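Local coordinates for PKS_KS domain-containing protein (Photorhabdus luminescens subsp. laumondii, PDB 6SMO) that probably catalyses carbon-carbon bond formation as a beta-ketoacyl-[acyl-carrier-protein] synthase of the thiolase superfamily, and holds a polyketone chain in its pocket, at residues A307-I321 against L422-V436. Numbering follows the deposited sequence.
Sequences AMARCIDMALKDAQI and LKLSSGFSGIHSVIV. With LKZ (3,5,7,9,11-pentakis(oxidanylidene)dodecanal), chain H.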
# COMPACT_ATOMS: atom_id res chain seq x y z
N ALA B 307 2.59 9.90 -17.29
CA ALA B 307 2.78 8.67 -16.49
C ALA B 307 1.54 7.78 -16.60
O ALA B 307 1.70 6.58 -16.93
CB ALA B 307 3.08 9.02 -15.05
N MET B 308 0.36 8.34 -16.35
CA MET B 308 -0.95 7.64 -16.43
C MET B 308 -1.17 7.12 -17.86
O MET B 308 -1.67 5.99 -18.00
CB MET B 308 -2.11 8.57 -16.03
CG MET B 308 -3.49 7.96 -16.22
SD MET B 308 -3.71 6.38 -15.35
CE MET B 308 -4.50 6.94 -13.84
N ALA B 309 -0.80 7.92 -18.86
CA ALA B 309 -0.91 7.58 -20.30
C ALA B 309 -0.04 6.36 -20.62
O ALA B 309 -0.49 5.51 -21.41
CB ALA B 309 -0.53 8.77 -21.15
N ARG B 310 1.16 6.29 -20.04
CA ARG B 310 2.12 5.16 -20.23
C ARG B 310 1.56 3.90 -19.56
O ARG B 310 1.74 2.81 -20.13
CB ARG B 310 3.51 5.51 -19.68
CG ARG B 310 4.64 4.74 -20.34
CD ARG B 310 6.02 5.10 -19.82
NE ARG B 310 6.50 4.15 -18.82
CZ ARG B 310 6.41 4.31 -17.50
NH1 ARG B 310 6.89 3.37 -16.69
NH2 ARG B 310 5.84 5.38 -16.97
N CYS B 311 0.89 4.06 -18.41
CA CYS B 311 0.27 2.96 -17.62
C CYS B 311 -0.88 2.32 -18.41
O CYS B 311 -0.98 1.08 -18.40
CB CYS B 311 -0.23 3.46 -16.27
SG CYS B 311 -0.58 2.13 -15.09
N ILE B 312 -1.71 3.15 -19.06
CA ILE B 312 -2.84 2.70 -19.94
C ILE B 312 -2.25 1.90 -21.11
O ILE B 312 -2.83 0.85 -21.45
CB ILE B 312 -3.68 3.90 -20.43
CG1 ILE B 312 -4.39 4.62 -19.28
CG2 ILE B 312 -4.67 3.46 -21.50
CD1 ILE B 312 -4.79 6.04 -19.60
N ASP B 313 -1.16 2.39 -21.70
CA ASP B 313 -0.49 1.79 -22.88
C ASP B 313 0.05 0.40 -22.52
O ASP B 313 -0.14 -0.53 -23.34
CB ASP B 313 0.64 2.70 -23.40
CG ASP B 313 1.15 2.31 -24.77
OD1 ASP B 313 0.33 2.23 -25.71
OD2 ASP B 313 2.37 2.08 -24.90
N MET B 314 0.68 0.26 -21.35
CA MET B 314 1.32 -1.01 -20.90
C MET B 314 0.24 -2.02 -20.49
O MET B 314 0.49 -3.23 -20.66
CB MET B 314 2.27 -0.76 -19.72
CG MET B 314 3.56 -0.07 -20.12
SD MET B 314 4.96 -0.50 -19.06
CE MET B 314 4.40 0.15 -17.49
N ALA B 315 -0.90 -1.55 -19.98
CA ALA B 315 -2.07 -2.38 -19.60
C ALA B 315 -2.68 -3.02 -20.85
O ALA B 315 -3.11 -4.19 -20.76
CB ALA B 315 -3.08 -1.55 -18.85
N LEU B 316 -2.73 -2.29 -21.97
CA LEU B 316 -3.30 -2.75 -23.26
C LEU B 316 -2.34 -3.76 -23.92
O LEU B 316 -2.85 -4.75 -24.49
CB LEU B 316 -3.55 -1.55 -24.17
CG LEU B 316 -4.78 -0.71 -23.81
CD1 LEU B 316 -4.69 0.68 -24.42
CD2 LEU B 316 -6.06 -1.41 -24.25
N LYS B 317 -1.03 -3.52 -23.84
CA LYS B 317 0.03 -4.46 -24.32
C LYS B 317 -0.03 -5.75 -23.49
O LYS B 317 0.18 -6.83 -24.08
CB LYS B 317 1.42 -3.83 -24.23
CG LYS B 317 2.00 -3.33 -25.54
CD LYS B 317 1.46 -1.98 -25.98
CE LYS B 317 2.11 -1.48 -27.25
NZ LYS B 317 1.79 -0.05 -27.50
N ASP B 318 -0.30 -5.64 -22.19
CA ASP B 318 -0.40 -6.78 -21.24
C ASP B 318 -1.62 -7.64 -21.59
O ASP B 318 -1.52 -8.88 -21.51
CB ASP B 318 -0.47 -6.28 -19.79
CG ASP B 318 -0.36 -7.39 -18.77
OD1 ASP B 318 0.72 -8.01 -18.69
OD2 ASP B 318 -1.36 -7.64 -18.07
N ALA B 319 -2.74 -7.00 -21.95
CA ALA B 319 -4.01 -7.65 -22.34
C ALA B 319 -3.95 -8.13 -23.79
O ALA B 319 -4.80 -8.97 -24.16
CB ALA B 319 -5.16 -6.68 -22.14
N GLN B 320 -2.99 -7.62 -24.58
CA GLN B 320 -2.81 -7.91 -26.03
C GLN B 320 -4.07 -7.46 -26.79
O GLN B 320 -4.53 -8.22 -27.67
CB GLN B 320 -2.51 -9.40 -26.26
CG GLN B 320 -1.22 -9.87 -25.60
CD GLN B 320 -0.98 -11.35 -25.78
OE1 GLN B 320 -0.65 -12.05 -24.83
NE2 GLN B 320 -1.15 -11.83 -27.00
N ILE B 321 -4.58 -6.28 -26.46
CA ILE B 321 -5.80 -5.66 -27.07
C ILE B 321 -5.42 -4.28 -27.63
O ILE B 321 -4.65 -3.57 -26.96
CB ILE B 321 -6.95 -5.58 -26.04
CG1 ILE B 321 -7.43 -6.97 -25.62
CG2 ILE B 321 -8.09 -4.72 -26.56
CD1 ILE B 321 -8.28 -6.98 -24.37
N LEU B 422 -11.69 0.28 -19.88
CA LEU B 422 -10.50 0.71 -19.09
C LEU B 422 -10.96 1.12 -17.69
O LEU B 422 -12.11 1.58 -17.55
CB LEU B 422 -9.81 1.88 -19.80
CG LEU B 422 -8.55 1.52 -20.59
CD1 LEU B 422 -8.80 0.38 -21.56
CD2 LEU B 422 -8.03 2.74 -21.34
N LYS B 423 -10.08 0.97 -16.69
CA LYS B 423 -10.34 1.31 -15.27
C LYS B 423 -9.09 1.97 -14.69
O LYS B 423 -8.12 1.25 -14.40
CB LYS B 423 -10.73 0.05 -14.49
CG LYS B 423 -10.81 0.21 -12.98
CD LYS B 423 -11.96 1.08 -12.51
CE LYS B 423 -11.76 1.62 -11.12
NZ LYS B 423 -10.85 2.79 -11.10
N LEU B 424 -9.12 3.30 -14.54
CA LEU B 424 -7.97 4.13 -14.09
C LEU B 424 -8.06 4.34 -12.58
O LEU B 424 -9.16 4.67 -12.10
CB LEU B 424 -7.99 5.47 -14.84
CG LEU B 424 -7.48 5.46 -16.28
CD1 LEU B 424 -8.03 4.28 -17.07
CD2 LEU B 424 -7.82 6.76 -16.98
N SER B 425 -6.95 4.14 -11.86
CA SER B 425 -6.81 4.40 -10.40
C SER B 425 -5.52 5.17 -10.13
O SER B 425 -4.53 4.96 -10.86
CB SER B 425 -6.86 3.12 -9.61
OG SER B 425 -8.18 2.58 -9.61
N SER B 426 -5.55 6.03 -9.11
CA SER B 426 -4.42 6.90 -8.67
C SER B 426 -4.42 7.00 -7.14
O SER B 426 -5.52 7.00 -6.55
CB SER B 426 -4.50 8.26 -9.31
OG SER B 426 -4.28 8.18 -10.71
N GLY B 427 -3.24 7.08 -6.55
CA GLY B 427 -3.08 7.23 -5.09
C GLY B 427 -1.83 8.01 -4.77
O GLY B 427 -1.17 8.49 -5.70
N PHE B 428 -1.48 8.08 -3.48
CA PHE B 428 -0.26 8.78 -2.99
C PHE B 428 0.99 7.96 -3.34
O PHE B 428 0.85 6.76 -3.56
CB PHE B 428 -0.37 9.13 -1.51
CG PHE B 428 -1.33 10.24 -1.20
CD1 PHE B 428 -1.85 11.02 -2.22
CD2 PHE B 428 -1.71 10.52 0.09
CE1 PHE B 428 -2.73 12.05 -1.95
CE2 PHE B 428 -2.59 11.55 0.36
CZ PHE B 428 -3.10 12.31 -0.66
N SER B 429 2.14 8.63 -3.33
CA SER B 429 3.49 8.15 -3.76
C SER B 429 3.53 8.05 -5.29
O SER B 429 4.25 7.21 -5.80
CB SER B 429 4.00 6.90 -3.08
OG SER B 429 3.53 6.81 -1.75
N GLY B 430 2.71 8.87 -5.95
CA GLY B 430 2.66 8.95 -7.42
C GLY B 430 2.36 7.61 -8.07
O GLY B 430 2.99 7.31 -9.08
N ILE B 431 1.42 6.86 -7.50
CA ILE B 431 1.10 5.51 -8.04
C ILE B 431 -0.09 5.56 -9.01
O ILE B 431 -1.16 6.02 -8.62
CB ILE B 431 0.85 4.50 -6.90
CG1 ILE B 431 2.03 4.44 -5.94
CG2 ILE B 431 0.52 3.13 -7.47
CD1 ILE B 431 1.88 3.39 -4.88
N HIS B 432 0.15 5.15 -10.25
CA HIS B 432 -0.94 4.95 -11.25
C HIS B 432 -1.12 3.45 -11.49
O HIS B 432 -0.10 2.74 -11.60
CB HIS B 432 -0.62 5.69 -12.56
CG HIS B 432 -0.59 7.18 -12.43
ND1 HIS B 432 -1.73 7.92 -12.17
CD2 HIS B 432 0.42 8.06 -12.51
CE1 HIS B 432 -1.42 9.19 -12.11
NE2 HIS B 432 -0.10 9.31 -12.31
N SER B 433 -2.38 2.99 -11.56
CA SER B 433 -2.75 1.57 -11.79
C SER B 433 -3.95 1.50 -12.75
O SER B 433 -4.92 2.25 -12.54
CB SER B 433 -3.04 0.87 -10.49
OG SER B 433 -1.85 0.70 -9.74
N VAL B 434 -3.85 0.64 -13.77
CA VAL B 434 -4.89 0.44 -14.82
C VAL B 434 -5.13 -1.07 -14.98
O VAL B 434 -4.13 -1.82 -15.02
CB VAL B 434 -4.47 1.08 -16.16
CG1 VAL B 434 -5.50 0.87 -17.25
CG2 VAL B 434 -4.17 2.57 -16.00
N ILE B 435 -6.40 -1.48 -15.06
CA ILE B 435 -6.81 -2.86 -15.47
C ILE B 435 -7.71 -2.73 -16.71
O ILE B 435 -8.50 -1.77 -16.78
CB ILE B 435 -7.52 -3.62 -14.33
CG1 ILE B 435 -8.69 -2.84 -13.73
CG2 ILE B 435 -6.52 -4.04 -13.27
CD1 ILE B 435 -9.68 -3.70 -12.99
N VAL B 436 -7.56 -3.66 -17.66
CA VAL B 436 -8.38 -3.74 -18.91
C VAL B 436 -9.40 -4.87 -18.73
O VAL B 436 -8.97 -6.04 -18.64
CB VAL B 436 -7.49 -3.97 -20.15
CG1 VAL B 436 -8.32 -4.06 -21.42
CG2 VAL B 436 -6.43 -2.89 -20.28
C4 LKZ H . -4.07 9.29 6.56
C5 LKZ H . -3.12 8.33 5.89
C6 LKZ H . -3.72 7.24 5.00
C7 LKZ H . -3.39 7.53 3.56
C8 LKZ H . -3.80 6.54 2.46
C10 LKZ H . -5.10 8.69 -2.12
C22 LKZ H . -4.26 8.83 7.99
C11 LKZ H . -6.42 7.99 -1.94
O19 LKZ H . -7.46 8.60 -1.76
C3 LKZ H . -4.17 7.94 -1.19
O23 LKZ H . -3.12 7.47 -1.61
C2 LKZ H . -4.66 7.68 0.24
C9 LKZ H . -3.50 7.22 1.12
O20 LKZ H . -2.35 7.45 0.81
O21 LKZ H . -2.84 8.58 3.27
O22 LKZ H . -1.91 8.43 6.08
O24 LKZ H . -3.62 9.29 8.92
C23 LKZ H . -5.31 7.75 8.20
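Met308 meets His432, and one helical turn on, Ile312 meets Val434, where the helix 307-319 lies along an antiparallel beta hairpin, tilted by 32° to strand 431-436. Its axis passes 7.8 Å from that of this strand, the two running the same way; strand 422-427, paired with 431-436 and running back, is farther off. Met308 carries the upstream end. CG stands anti to the backbone N (chi1 174°), and bends further along the chain bring the thioether onto the strands. CB sits over one face of the His432 imidazole, 4.0 Å from the ring centroid, in a CH-pi contact. SD fits against Val434 CG2 and Leu424 CG, while CE reaches Ser426 OG and His432 ND1. Those two polar atoms share a hydrogen bond of 2.9 Å, and Asn294 takes the other ring nitrogen, NE2, so hydrogen bonds at both nitrogens fix the ring's rotation.

Downstream the contact is apolar. Val434 CG2 is wedged between Cys311 SG, at 3.7 Å, and Ile312 CG1, and its other methyl, CG1, rests on Ala315 CB. Ile312 divides its branches: CG2 touches Leu422 CD2, the two side chains crossing at about a right angle, and CD1 reaches Leu424 CD2. Val436 CG2 packs on Ala315, 3.6 Å from its O, and Ala319 CB meets Val436 CB. Just beyond, a Schellman motif with Gln320 at positive phi ends the helix and turns Ile321 CD1 back to Val436 CG1.

No hydrogen bond joins helix to hairpin; the buried surfaces adhere by shape and apolar contact. This is the helix-on-sheet layering of the thiolase fold. At the hairpin turn, Phe428 N donates to LKZ O23 (2.6 Å), so the strands packed against this helix lead directly into the polyketone pocket.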